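Local coordinates for protection of telomeres protein 1 (Schizosaccharomyces pombe, PDB 1QZG) that binds single-stranded telomeric DNA through this N-terminal OB-fold domain, protects the 3' overhang of the chromosome end and regulates telomerase and telomere length, at residues I87-K92 and L107-I112; Y72-T77 and K169-Q174; G25-Q30 and I44-G49; V99-G104 and S141-C146. One frame throughout, in Å; residues are numbered along the deposited sequence.

How the interactions relate
All four contacts belong to one OB-fold domain that binds telomeric single-stranded DNA. Interaction 1 reaches the ligand: H88 meets the bound thymidine phosphate and F90 meets DNA, while the other side of the same strand faces the barrel interior. L73 of 72-77 ties the inner contacts together, its CD1 lying 3.8 Å from I87 CD1. Interactions 1 and 3 meet where strands 106-109 and 43-59 pair, L109 N lying 2.7 Å from L47 O, a probable hydrogen bond. Their centres are about 12 Å apart. Interactions 2 and 4 meet at W171, whose CH2 lies 3.5 Å from G104 CA. Interaction 4 is about 13 Å from the nucleic acid at its nearest atom.

Interaction 1 of 4, residues I87-K92 and L107-I112; sequences IHLFSK and LLLHQI. With TMP (thymidine-5'-phosphate), chain E; nucleotides of chain A.
I87 sets CG1, and L109 its CG, anti to the carbonyl carbon (chi1 -54° and -67°), and their CD1 atoms meet tip to tip at 3.9 Å. L89 has the same kind of turn. Its CD2 reaches L109 CD2 and also I112 CD1, the latter at 3.8 Å. I87 and I112 cross at about a right angle, CG2 to CG2. These four buried side chains form part of the interior of the OB-fold barrel, between strand 85-91 and the strands at 106-109 and 112-117.

H88 and F90, on the other side of the strand, meet the bound nucleotides. H88 NE2 donates a bent hydrogen bond to O2 of the thymidine phosphate, 3.3 Å away at 141°, and T70 OG1 holds its ND1. The base of DT4 of chain A lies over the F90 ring, with C4 3.5 Å above the plane. N3 of DA5 of chain A lies at the ring edge, 3.4 Å from CZ. An alanine at F90 is likely to leave one face of the DT4 base without the ring that lies against it. The strand therefore divides its chemistry: aliphatic side chains pack into the barrel interior, while the two rings turn to the nucleotides, H88 by a single long hydrogen bond.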
# COMPACT_ATOMS: atom_id res chain seq x y z
N ILE C 87 5.84 -5.94 -0.03
CA ILE C 87 6.28 -5.01 -1.05
C ILE C 87 7.57 -4.32 -0.62
O ILE C 87 7.66 -3.77 0.48
CB ILE C 87 5.21 -3.92 -1.33
CG1 ILE C 87 3.89 -4.60 -1.66
CG2 ILE C 87 5.64 -3.00 -2.46
CD1 ILE C 87 2.66 -3.73 -1.44
N HIS C 88 8.57 -4.36 -1.51
CA HIS C 88 9.81 -3.65 -1.23
C HIS C 88 9.81 -2.38 -2.05
O HIS C 88 9.64 -2.42 -3.27
CB HIS C 88 11.03 -4.49 -1.63
CG HIS C 88 11.21 -5.73 -0.82
ND1 HIS C 88 11.35 -5.71 0.55
CD2 HIS C 88 11.23 -7.03 -1.18
CE1 HIS C 88 11.46 -6.94 1.00
NE2 HIS C 88 11.40 -7.77 -0.03
N LEU C 89 9.93 -1.28 -1.30
CA LEU C 89 9.97 0.01 -1.96
C LEU C 89 11.42 0.50 -2.00
O LEU C 89 12.05 0.57 -0.94
CB LEU C 89 9.09 1.00 -1.21
CG LEU C 89 7.63 0.56 -1.12
CD1 LEU C 89 6.83 1.47 -0.21
CD2 LEU C 89 7.02 0.51 -2.51
N PHE C 90 11.93 0.84 -3.17
CA PHE C 90 13.32 1.29 -3.30
C PHE C 90 13.44 2.68 -3.87
O PHE C 90 12.54 3.18 -4.54
CB PHE C 90 14.11 0.38 -4.24
CG PHE C 90 14.23 -1.05 -3.77
CD1 PHE C 90 13.35 -2.02 -4.23
CD2 PHE C 90 15.27 -1.42 -2.92
CE1 PHE C 90 13.50 -3.36 -3.84
CE2 PHE C 90 15.43 -2.75 -2.53
CZ PHE C 90 14.54 -3.72 -2.99
N SER C 91 14.57 3.31 -3.60
CA SER C 91 14.84 4.61 -4.16
C SER C 91 16.33 4.76 -4.43
O SER C 91 17.16 4.46 -3.56
CB SER C 91 14.39 5.73 -3.24
OG SER C 91 14.62 6.97 -3.90
N LYS C 92 16.64 5.19 -5.64
CA LYS C 92 18.01 5.40 -6.09
C LYS C 92 18.25 6.90 -6.16
O LYS C 92 19.28 7.35 -6.63
CB LYS C 92 18.21 4.81 -7.49
CG LYS C 92 17.88 3.35 -7.63
CD LYS C 92 18.00 2.92 -9.09
CE LYS C 92 17.73 1.43 -9.27
NZ LYS C 92 18.68 0.58 -8.50
N LEU C 107 -2.26 3.25 2.69
CA LEU C 107 -1.18 3.57 1.78
C LEU C 107 -1.57 3.25 0.35
O LEU C 107 -1.97 2.12 0.04
CB LEU C 107 0.07 2.76 2.12
CG LEU C 107 1.26 2.90 1.15
CD1 LEU C 107 1.81 4.35 1.19
CD2 LEU C 107 2.34 1.93 1.54
N LEU C 108 -1.44 4.25 -0.52
CA LEU C 108 -1.72 4.11 -1.94
C LEU C 108 -0.38 4.09 -2.68
O LEU C 108 0.43 5.01 -2.54
CB LEU C 108 -2.57 5.29 -2.41
CG LEU C 108 -3.08 5.33 -3.85
CD1 LEU C 108 -4.10 6.46 -4.00
CD2 LEU C 108 -1.91 5.54 -4.82
N LEU C 109 -0.15 3.05 -3.48
CA LEU C 109 1.09 2.93 -4.24
C LEU C 109 0.81 2.93 -5.74
O LEU C 109 -0.06 2.21 -6.23
CB LEU C 109 1.83 1.64 -3.86
CG LEU C 109 2.38 1.60 -2.43
CD1 LEU C 109 2.74 0.15 -2.04
CD2 LEU C 109 3.64 2.49 -2.35
N HIS C 110 1.55 3.77 -6.45
CA HIS C 110 1.40 3.87 -7.90
C HIS C 110 2.66 3.36 -8.59
O HIS C 110 3.74 3.91 -8.39
CB HIS C 110 1.15 5.33 -8.29
CG HIS C 110 1.03 5.56 -9.75
ND1 HIS C 110 1.80 6.48 -10.43
CD2 HIS C 110 0.23 4.98 -10.69
CE1 HIS C 110 1.48 6.45 -11.71
NE2 HIS C 110 0.54 5.55 -11.89
N GLN C 111 2.51 2.29 -9.38
CA GLN C 111 3.63 1.70 -10.16
C GLN C 111 4.45 0.70 -9.34
O GLN C 111 5.60 0.97 -8.97
CB GLN C 111 4.54 2.80 -10.75
CG GLN C 111 3.89 3.58 -11.90
CD GLN C 111 4.19 3.00 -13.28
OE1 GLN C 111 5.29 3.14 -13.80
NE2 GLN C 111 3.21 2.35 -13.85
N ILE C 112 3.86 -0.45 -9.05
CA ILE C 112 4.53 -1.50 -8.32
C ILE C 112 4.56 -2.75 -9.19
O ILE C 112 3.53 -3.18 -9.70
CB ILE C 112 3.79 -1.85 -7.02
CG1 ILE C 112 3.64 -0.59 -6.15
CG2 ILE C 112 4.52 -2.94 -6.29
CD1 ILE C 112 4.99 -0.00 -5.68
C1' TMP E . 15.21 -11.63 1.94
N1 TMP E . 14.94 -11.51 0.51
C2 TMP E . 13.75 -10.96 0.09
O2 TMP E . 12.89 -10.57 0.86
N3 TMP E . 13.61 -10.90 -1.27
C4 TMP E . 14.51 -11.31 -2.24
O4 TMP E . 14.23 -11.21 -3.43
C5 TMP E . 15.75 -11.86 -1.72
C5M TMP E . 16.80 -12.32 -2.68
C6 TMP E . 15.89 -11.93 -0.39
P DT A 4 21.48 -9.51 -4.31
OP1 DT A 4 22.83 -10.04 -3.97
OP2 DT A 4 20.27 -10.24 -3.86
O5' DT A 4 21.43 -8.05 -3.72
C5' DT A 4 20.48 -7.70 -2.75
C4' DT A 4 20.65 -6.25 -2.38
O4' DT A 4 20.22 -5.40 -3.47
C3' DT A 4 19.78 -5.86 -1.18
O3' DT A 4 20.57 -5.18 -0.22
C2' DT A 4 18.69 -4.99 -1.77
C1' DT A 4 19.38 -4.38 -2.97
N1 DT A 4 18.45 -3.96 -4.05
C2 DT A 4 18.48 -2.63 -4.43
O2 DT A 4 19.25 -1.82 -3.94
N3 DT A 4 17.56 -2.28 -5.39
C4 DT A 4 16.64 -3.11 -6.00
O4 DT A 4 15.85 -2.65 -6.82
C5 DT A 4 16.69 -4.50 -5.59
C7 DT A 4 15.76 -5.47 -6.24
C6 DT A 4 17.58 -4.85 -4.65
P DA A 5 20.49 -5.64 1.31
OP1 DA A 5 21.46 -4.86 2.12
OP2 DA A 5 20.56 -7.11 1.29
O5' DA A 5 19.02 -5.18 1.71
C5' DA A 5 18.11 -6.09 2.30
C4' DA A 5 16.72 -5.51 2.26
O4' DA A 5 16.25 -5.49 0.89
C3' DA A 5 15.71 -6.36 3.02
O3' DA A 5 14.63 -5.55 3.45
C2' DA A 5 15.24 -7.34 1.97
C1' DA A 5 15.40 -6.61 0.64
N9 DA A 5 16.06 -7.44 -0.36
C8 DA A 5 17.20 -8.19 -0.18
N7 DA A 5 17.60 -8.81 -1.26
C5 DA A 5 16.67 -8.45 -2.22
C6 DA A 5 16.55 -8.76 -3.59
N6 DA A 5 17.41 -9.53 -4.26
N1 DA A 5 15.49 -8.25 -4.25
C2 DA A 5 14.64 -7.46 -3.59
N3 DA A 5 14.65 -7.08 -2.31
C4 DA A 5 15.70 -7.62 -1.68

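Interaction 2 of 4, residues Y72-T77 and K169-Q174; sequences YLWDPT and KIWDEQ
W74 and W171 form a T-shaped pair where the C-terminal helix 158-175 packs against the OB-fold barrel. Strand 72-74 and helix segment 169-174 run nearly at right angles (92°).

The aromatic contact comes first. The edge of W171 points at one face of W74, with planes 70° apart. The six-membered ring of W74 and the five-membered ring of W171 have centroids 5.5 Å apart. Both tryptophans place CG anti to the backbone N (chi1 171° in each), which carries W74 toward the helix and lets W171 lay its five-membered ring edge against it, its six-membered ring reaching V103. P76 N lies over the opposite face of W74, and K52 makes a cation-pi contact with the same indole.

Apolar contacts extend the pairing. W74 CZ3 rests 3.8 Å from W171 CB. P76 CG sits 3.8 Å from I170 CG2, the two side chains crossing at about a right angle. L17 of helix 10-18 touches P76, and L13 of that helix touches I170. A leucine in place of W74 would probably open a gap beside the helix and leave the W171 edge without its aromatic face.

No hydrogen bond crosses the contact. Q174 OE1 lies at the edge of W74, 3.5 Å from CZ2. Within 72-77, an Asx turn forms: T77 N donates to D75 OD1 at 2.7 Å, from above the carboxylate plane.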
# COMPACT_ATOMS: atom_id res chain seq x y z
N TYR C 72 3.83 -4.43 4.28
CA TYR C 72 2.92 -5.52 4.03
C TYR C 72 1.58 -4.86 3.92
O TYR C 72 1.09 -4.30 4.90
CB TYR C 72 2.96 -6.55 5.17
CG TYR C 72 4.16 -7.47 5.11
CD1 TYR C 72 5.42 -7.04 5.54
CD2 TYR C 72 4.05 -8.75 4.58
CE1 TYR C 72 6.53 -7.89 5.45
CE2 TYR C 72 5.15 -9.60 4.48
CZ TYR C 72 6.39 -9.16 4.92
OH TYR C 72 7.48 -9.99 4.81
N LEU C 73 0.98 -4.92 2.74
CA LEU C 73 -0.30 -4.28 2.49
C LEU C 73 -1.45 -5.25 2.59
O LEU C 73 -1.39 -6.37 2.09
CB LEU C 73 -0.36 -3.63 1.11
CG LEU C 73 0.11 -2.18 0.95
CD1 LEU C 73 -0.33 -1.60 -0.38
CD2 LEU C 73 -0.41 -1.32 2.10
N TRP C 74 -2.51 -4.80 3.23
CA TRP C 74 -3.69 -5.61 3.44
C TRP C 74 -4.93 -4.87 2.98
O TRP C 74 -4.95 -3.63 2.95
CB TRP C 74 -3.80 -5.94 4.93
CG TRP C 74 -5.08 -6.59 5.37
CD1 TRP C 74 -5.26 -7.93 5.60
CD2 TRP C 74 -6.35 -5.97 5.63
NE1 TRP C 74 -6.56 -8.17 6.00
CE2 TRP C 74 -7.24 -6.99 6.03
CE3 TRP C 74 -6.83 -4.65 5.58
CZ2 TRP C 74 -8.58 -6.73 6.36
CZ3 TRP C 74 -8.14 -4.39 5.91
CH2 TRP C 74 -9.00 -5.42 6.31
N ASP C 75 -5.96 -5.62 2.61
CA ASP C 75 -7.24 -5.01 2.27
C ASP C 75 -8.29 -6.07 2.59
O ASP C 75 -7.93 -7.25 2.79
CB ASP C 75 -7.26 -4.50 0.81
CG ASP C 75 -7.53 -5.56 -0.23
OD1 ASP C 75 -7.83 -6.70 0.16
OD2 ASP C 75 -7.42 -5.25 -1.43
N PRO C 76 -9.57 -5.69 2.66
CA PRO C 76 -10.64 -6.64 2.98
C PRO C 76 -10.74 -7.93 2.18
O PRO C 76 -11.56 -8.78 2.51
CB PRO C 76 -11.90 -5.78 2.85
CG PRO C 76 -11.41 -4.40 3.19
CD PRO C 76 -10.11 -4.35 2.42
N THR C 77 -9.93 -8.10 1.13
CA THR C 77 -10.02 -9.34 0.37
C THR C 77 -9.13 -10.44 0.93
O THR C 77 -9.25 -11.61 0.55
CB THR C 77 -9.72 -9.14 -1.11
OG1 THR C 77 -8.39 -8.62 -1.25
CG2 THR C 77 -10.71 -8.18 -1.73
N LYS C 169 -11.25 2.08 8.68
CA LYS C 169 -12.39 1.69 9.50
C LYS C 169 -12.60 0.18 9.48
O LYS C 169 -12.73 -0.45 10.54
CB LYS C 169 -13.66 2.40 8.99
CG LYS C 169 -14.95 1.90 9.62
CD LYS C 169 -16.17 2.50 8.94
CE LYS C 169 -17.46 1.96 9.53
NZ LYS C 169 -18.67 2.49 8.84
N ILE C 170 -12.62 -0.41 8.29
CA ILE C 170 -12.81 -1.86 8.16
C ILE C 170 -11.66 -2.58 8.83
O ILE C 170 -11.86 -3.54 9.58
CB ILE C 170 -12.88 -2.29 6.68
CG1 ILE C 170 -14.06 -1.59 5.99
CG2 ILE C 170 -13.03 -3.80 6.58
CD1 ILE C 170 -14.21 -1.93 4.54
N TRP C 171 -10.44 -2.12 8.57
CA TRP C 171 -9.27 -2.72 9.18
C TRP C 171 -9.45 -2.71 10.70
O TRP C 171 -9.25 -3.72 11.37
CB TRP C 171 -8.01 -1.93 8.83
CG TRP C 171 -6.81 -2.36 9.60
CD1 TRP C 171 -6.10 -3.48 9.41
CD2 TRP C 171 -6.23 -1.70 10.73
NE1 TRP C 171 -5.10 -3.58 10.35
CE2 TRP C 171 -5.17 -2.49 11.18
CE3 TRP C 171 -6.52 -0.51 11.41
CZ2 TRP C 171 -4.37 -2.14 12.28
CZ3 TRP C 171 -5.73 -0.16 12.51
CH2 TRP C 171 -4.67 -0.97 12.93
N ASP C 172 -9.84 -1.56 11.23
CA ASP C 172 -10.04 -1.43 12.66
C ASP C 172 -11.13 -2.36 13.19
O ASP C 172 -10.92 -3.05 14.19
CB ASP C 172 -10.38 0.02 13.02
CG ASP C 172 -10.39 0.25 14.52
OD1 ASP C 172 -9.41 -0.15 15.18
OD2 ASP C 172 -11.37 0.82 15.04
N GLU C 173 -12.29 -2.40 12.53
CA GLU C 173 -13.37 -3.27 13.00
C GLU C 173 -12.89 -4.71 13.08
O GLU C 173 -13.25 -5.45 14.00
CB GLU C 173 -14.57 -3.22 12.05
CG GLU C 173 -15.17 -1.84 11.84
CD GLU C 173 -16.36 -1.90 10.90
OE1 GLU C 173 -16.36 -2.77 9.99
OE2 GLU C 173 -17.29 -1.07 11.05
N GLN C 174 -12.06 -5.11 12.12
CA GLN C 174 -11.55 -6.48 12.06
C GLN C 174 -10.33 -6.77 12.92
O GLN C 174 -9.92 -7.93 13.04
CB GLN C 174 -11.25 -6.85 10.61
CG GLN C 174 -12.50 -6.99 9.75
CD GLN C 174 -12.18 -7.43 8.33
OE1 GLN C 174 -11.25 -8.20 8.11
NE2 GLN C 174 -12.97 -6.95 7.37

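Interaction 3 of 4, residues G25-Q30 and I44-G49; sequences GELTFQ and IVNLFG
N46 and the backbone of 28-30 form the polar centre of this contact. Here strand 27-30, half of a small antiparallel hairpin with strand 21-24, crosses the long strand 43-59 of the OB-fold barrel at 78°. This is a crossing of strands from two sheets, not a continuous pairing. Two direct hydrogen bonds join them. N46 ND2 donates to T28 O, 3.0 Å away, tilted from the carbonyl plane. Q30 N donates to N46 O at 3.2 Å. F29 CA adds a CA-H...O contact to the same oxygen, so N46 O is met by two groups.

F29 fills the angle between the strands. Its CD2 packs 3.8 Å from F48 CB, and the two rings meet obliquely, with planes 43° apart. The main chain of L47 lies at the edge of the F29 ring. L27 sends CD2 to within 3.7 Å of N46 ND2, its side chain crossing that of N46 at about a right angle.

Further out, Q111 N holds N46 OD1, so both ends of the amide are engaged and its rotation is probably fixed. N46 has CG anti to its carbonyl carbon (chi1 -63°), which lets the amide span from T28 to Q111. Y22 meets the F29 ring, while W134 and F163 meet the F48 ring, continuing the aromatic packing. A water bridges the strands as well: it donates to T28 O at 2.7 Å and accepts from N46 N at 3.0 Å.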
# COMPACT_ATOMS: atom_id res chain seq x y z
N GLY C 25 -10.88 7.52 -9.16
CA GLY C 25 -10.34 8.62 -9.92
C GLY C 25 -9.79 8.14 -11.25
O GLY C 25 -10.45 7.39 -11.96
N GLU C 26 -8.59 8.56 -11.57
CA GLU C 26 -7.97 8.22 -12.85
C GLU C 26 -7.15 6.92 -12.82
O GLU C 26 -6.70 6.46 -13.87
CB GLU C 26 -7.09 9.37 -13.34
CG GLU C 26 -7.86 10.54 -13.95
CD GLU C 26 -6.96 11.56 -14.61
OE1 GLU C 26 -5.96 11.16 -15.24
OE2 GLU C 26 -7.25 12.77 -14.50
N LEU C 27 -6.98 6.32 -11.65
CA LEU C 27 -6.18 5.10 -11.56
C LEU C 27 -6.94 3.81 -11.31
O LEU C 27 -7.97 3.79 -10.63
CB LEU C 27 -5.10 5.21 -10.47
CG LEU C 27 -3.93 6.19 -10.65
CD1 LEU C 27 -3.05 6.14 -9.42
CD2 LEU C 27 -3.16 5.86 -11.91
N THR C 28 -6.41 2.74 -11.88
CA THR C 28 -6.98 1.42 -11.74
C THR C 28 -6.11 0.65 -10.74
O THR C 28 -4.89 0.64 -10.87
CB THR C 28 -6.97 0.66 -13.07
OG1 THR C 28 -7.84 1.33 -14.00
CG2 THR C 28 -7.45 -0.77 -12.87
N PHE C 29 -6.75 0.03 -9.76
CA PHE C 29 -6.03 -0.74 -8.75
C PHE C 29 -6.36 -2.21 -8.81
O PHE C 29 -7.35 -2.63 -9.41
CB PHE C 29 -6.40 -0.25 -7.35
CG PHE C 29 -6.06 1.17 -7.09
CD1 PHE C 29 -6.88 2.19 -7.58
CD2 PHE C 29 -4.92 1.51 -6.38
CE1 PHE C 29 -6.55 3.52 -7.36
CE2 PHE C 29 -4.58 2.84 -6.15
CZ PHE C 29 -5.40 3.85 -6.64
N GLN C 30 -5.51 -3.00 -8.16
CA GLN C 30 -5.76 -4.42 -8.08
C GLN C 30 -5.89 -4.75 -6.60
O GLN C 30 -5.06 -4.34 -5.79
CB GLN C 30 -4.60 -5.24 -8.69
CG GLN C 30 -4.91 -6.60 -9.23
CD GLN C 30 -3.65 -7.26 -9.76
OE1 GLN C 30 -2.66 -6.58 -10.11
NE2 GLN C 30 -3.62 -8.58 -9.77
N ILE C 44 2.70 -4.59 -13.78
CA ILE C 44 2.83 -3.36 -13.01
C ILE C 44 1.43 -2.94 -12.57
O ILE C 44 0.52 -2.87 -13.38
CB ILE C 44 3.45 -2.23 -13.85
CG1 ILE C 44 4.79 -2.67 -14.45
CG2 ILE C 44 3.67 -1.00 -12.98
CD1 ILE C 44 5.36 -1.69 -15.47
N VAL C 45 1.27 -2.67 -11.28
CA VAL C 45 -0.04 -2.30 -10.76
C VAL C 45 -0.02 -1.13 -9.79
O VAL C 45 1.05 -0.62 -9.43
CB VAL C 45 -0.67 -3.49 -9.99
CG1 VAL C 45 -0.69 -4.73 -10.86
CG2 VAL C 45 0.13 -3.75 -8.70
N ASN C 46 -1.21 -0.72 -9.39
CA ASN C 46 -1.40 0.33 -8.40
C ASN C 46 -2.11 -0.39 -7.26
O ASN C 46 -2.96 -1.25 -7.50
CB ASN C 46 -2.28 1.45 -8.94
CG ASN C 46 -1.66 2.14 -10.12
OD1 ASN C 46 -0.47 2.47 -10.11
ND2 ASN C 46 -2.45 2.35 -11.16
N LEU C 47 -1.75 -0.05 -6.03
CA LEU C 47 -2.33 -0.69 -4.87
C LEU C 47 -2.81 0.34 -3.87
O LEU C 47 -2.34 1.48 -3.85
CB LEU C 47 -1.29 -1.61 -4.22
CG LEU C 47 -0.72 -2.66 -5.18
CD1 LEU C 47 0.52 -3.30 -4.58
CD2 LEU C 47 -1.79 -3.71 -5.49
N PHE C 48 -3.75 -0.07 -3.04
CA PHE C 48 -4.33 0.79 -2.03
C PHE C 48 -4.75 -0.14 -0.91
O PHE C 48 -5.70 -0.91 -1.06
CB PHE C 48 -5.55 1.52 -2.62
CG PHE C 48 -5.89 2.82 -1.94
CD1 PHE C 48 -6.61 3.79 -2.62
CD2 PHE C 48 -5.51 3.06 -0.62
CE1 PHE C 48 -6.96 4.99 -2.01
CE2 PHE C 48 -5.85 4.26 0.00
CZ PHE C 48 -6.57 5.23 -0.69
N GLY C 49 -4.02 -0.09 0.19
CA GLY C 49 -4.34 -0.96 1.30
C GLY C 49 -3.98 -0.35 2.63
O GLY C 49 -3.74 0.85 2.74
O HOH W 1 -3.41 -1.56 -11.24
O HOH W 2 -5.04 -2.73 -3.87

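Interaction 4 of 4, residues V99-G104 and S141-C146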
# COMPACT_ATOMS: atom_id res chain seq x y z
N VAL C 99 7.35 7.45 4.91
CA VAL C 99 7.80 7.39 6.28
C VAL C 99 6.57 6.92 7.04
O VAL C 99 5.65 7.69 7.30
CB VAL C 99 8.24 8.78 6.81
CG1 VAL C 99 8.54 8.68 8.30
CG2 VAL C 99 9.46 9.26 6.04
N ILE C 100 6.55 5.64 7.37
CA ILE C 100 5.42 5.04 8.06
C ILE C 100 5.64 5.04 9.55
O ILE C 100 6.71 4.70 10.03
CB ILE C 100 5.21 3.62 7.55
CG1 ILE C 100 4.88 3.68 6.05
CG2 ILE C 100 4.11 2.92 8.35
CD1 ILE C 100 5.00 2.37 5.33
N LYS C 101 4.60 5.42 10.29
CA LYS C 101 4.77 5.45 11.72
C LYS C 101 4.14 4.27 12.44
O LYS C 101 4.65 3.82 13.46
CB LYS C 101 4.25 6.76 12.29
CG LYS C 101 4.81 7.03 13.68
CD LYS C 101 4.47 8.42 14.15
CE LYS C 101 4.21 8.38 15.64
NZ LYS C 101 3.95 9.72 16.21
N GLN C 102 3.03 3.76 11.93
CA GLN C 102 2.40 2.62 12.58
C GLN C 102 1.47 1.83 11.67
O GLN C 102 0.97 2.34 10.67
CB GLN C 102 1.60 3.07 13.82
CG GLN C 102 0.35 3.87 13.50
CD GLN C 102 -0.45 4.24 14.75
OE1 GLN C 102 -1.49 3.63 15.04
NE2 GLN C 102 0.03 5.23 15.49
N VAL C 103 1.26 0.58 12.06
CA VAL C 103 0.37 -0.33 11.36
C VAL C 103 -1.02 0.31 11.40
O VAL C 103 -1.39 0.95 12.40
CB VAL C 103 0.35 -1.70 12.09
CG1 VAL C 103 -0.89 -2.48 11.74
CG2 VAL C 103 1.60 -2.50 11.72
N GLY C 104 -1.78 0.16 10.33
CA GLY C 104 -3.11 0.74 10.28
C GLY C 104 -3.22 1.91 9.32
O GLY C 104 -4.32 2.31 8.95
N SER C 141 -3.99 8.36 19.09
CA SER C 141 -2.84 9.21 18.83
C SER C 141 -3.22 10.16 17.70
O SER C 141 -4.01 9.81 16.82
CB SER C 141 -1.64 8.35 18.40
OG SER C 141 -0.52 9.15 18.07
N LYS C 142 -2.67 11.36 17.71
CA LYS C 142 -3.03 12.31 16.68
C LYS C 142 -1.87 12.68 15.76
O LYS C 142 -2.01 13.51 14.87
CB LYS C 142 -3.65 13.55 17.32
CG LYS C 142 -4.77 13.16 18.30
CD LYS C 142 -5.65 14.33 18.69
CE LYS C 142 -6.83 13.86 19.54
NZ LYS C 142 -7.44 14.99 20.31
N ASP C 143 -0.72 12.04 15.97
CA ASP C 143 0.44 12.30 15.12
C ASP C 143 0.90 11.01 14.44
O ASP C 143 2.09 10.73 14.35
CB ASP C 143 1.57 12.92 15.95
CG ASP C 143 2.11 11.99 17.02
OD1 ASP C 143 1.33 11.17 17.54
OD2 ASP C 143 3.31 12.10 17.36
N THR C 144 -0.06 10.23 13.94
CA THR C 144 0.28 8.98 13.26
C THR C 144 0.90 9.25 11.89
O THR C 144 1.78 8.51 11.46
CB THR C 144 -0.94 8.04 13.11
OG1 THR C 144 -1.95 8.66 12.30
CG2 THR C 144 -1.53 7.72 14.48
N LEU C 145 0.46 10.30 11.21
CA LEU C 145 1.03 10.63 9.90
C LEU C 145 2.09 11.72 10.05
O LEU C 145 1.76 12.90 10.22
CB LEU C 145 -0.05 11.13 8.93
CG LEU C 145 0.51 11.68 7.61
CD1 LEU C 145 0.99 10.52 6.73
CD2 LEU C 145 -0.58 12.45 6.89
N CYS C 146 3.36 11.34 9.99
CA CYS C 146 4.41 12.33 10.14
C CYS C 146 4.81 12.98 8.81
O CYS C 146 4.36 12.55 7.74
CB CYS C 146 5.62 11.73 10.86
SG CYS C 146 6.14 10.11 10.30
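K101 NZ is gripped twice by D143. It forms a salt bridge to OD2 at 2.7 Å and donates a hydrogen bond to the backbone O of the same residue at 2.8 Å. The approach to that oxygen is from above the carbonyl plane, 46° out of it. K101 sets CG anti to the backbone N (chi1 -161°) and bends at chi3, which carries the ammonium across to the facing loop. On the way its aliphatic chain runs over the D143-T144 backbone, with CB close to T144 O and CD 3.3 Å from D143 O. D143 CG sits between its backbone N and carbonyl carbon (chi1 64°), which folds OD2 back so that it and the residue's own O reach one ammonium.

C146 SG makes an apolar contact with V99 CG1, 3.4 Å apart. Separately, the T144 methyl packs beside the Q102 side chain. The hydroxyl of T144 is used otherwise: its OG1 is hydrogen-bonded to D136 N, which pins this residue within its own loop.

Neither segment has regular helix or strand. The contact joins the loop between strands 85-91 and 106-109 to the one between strand 129-133 and helix 158-175. Q148 NE2 adds a second tie, bonding to both V99 O and C146 O. The K101-D143 pair is one of several links between these two surface loops. Solvent around these exposed side chains would probably weaken the charge term, and the backbone bond gives NZ a second anchor.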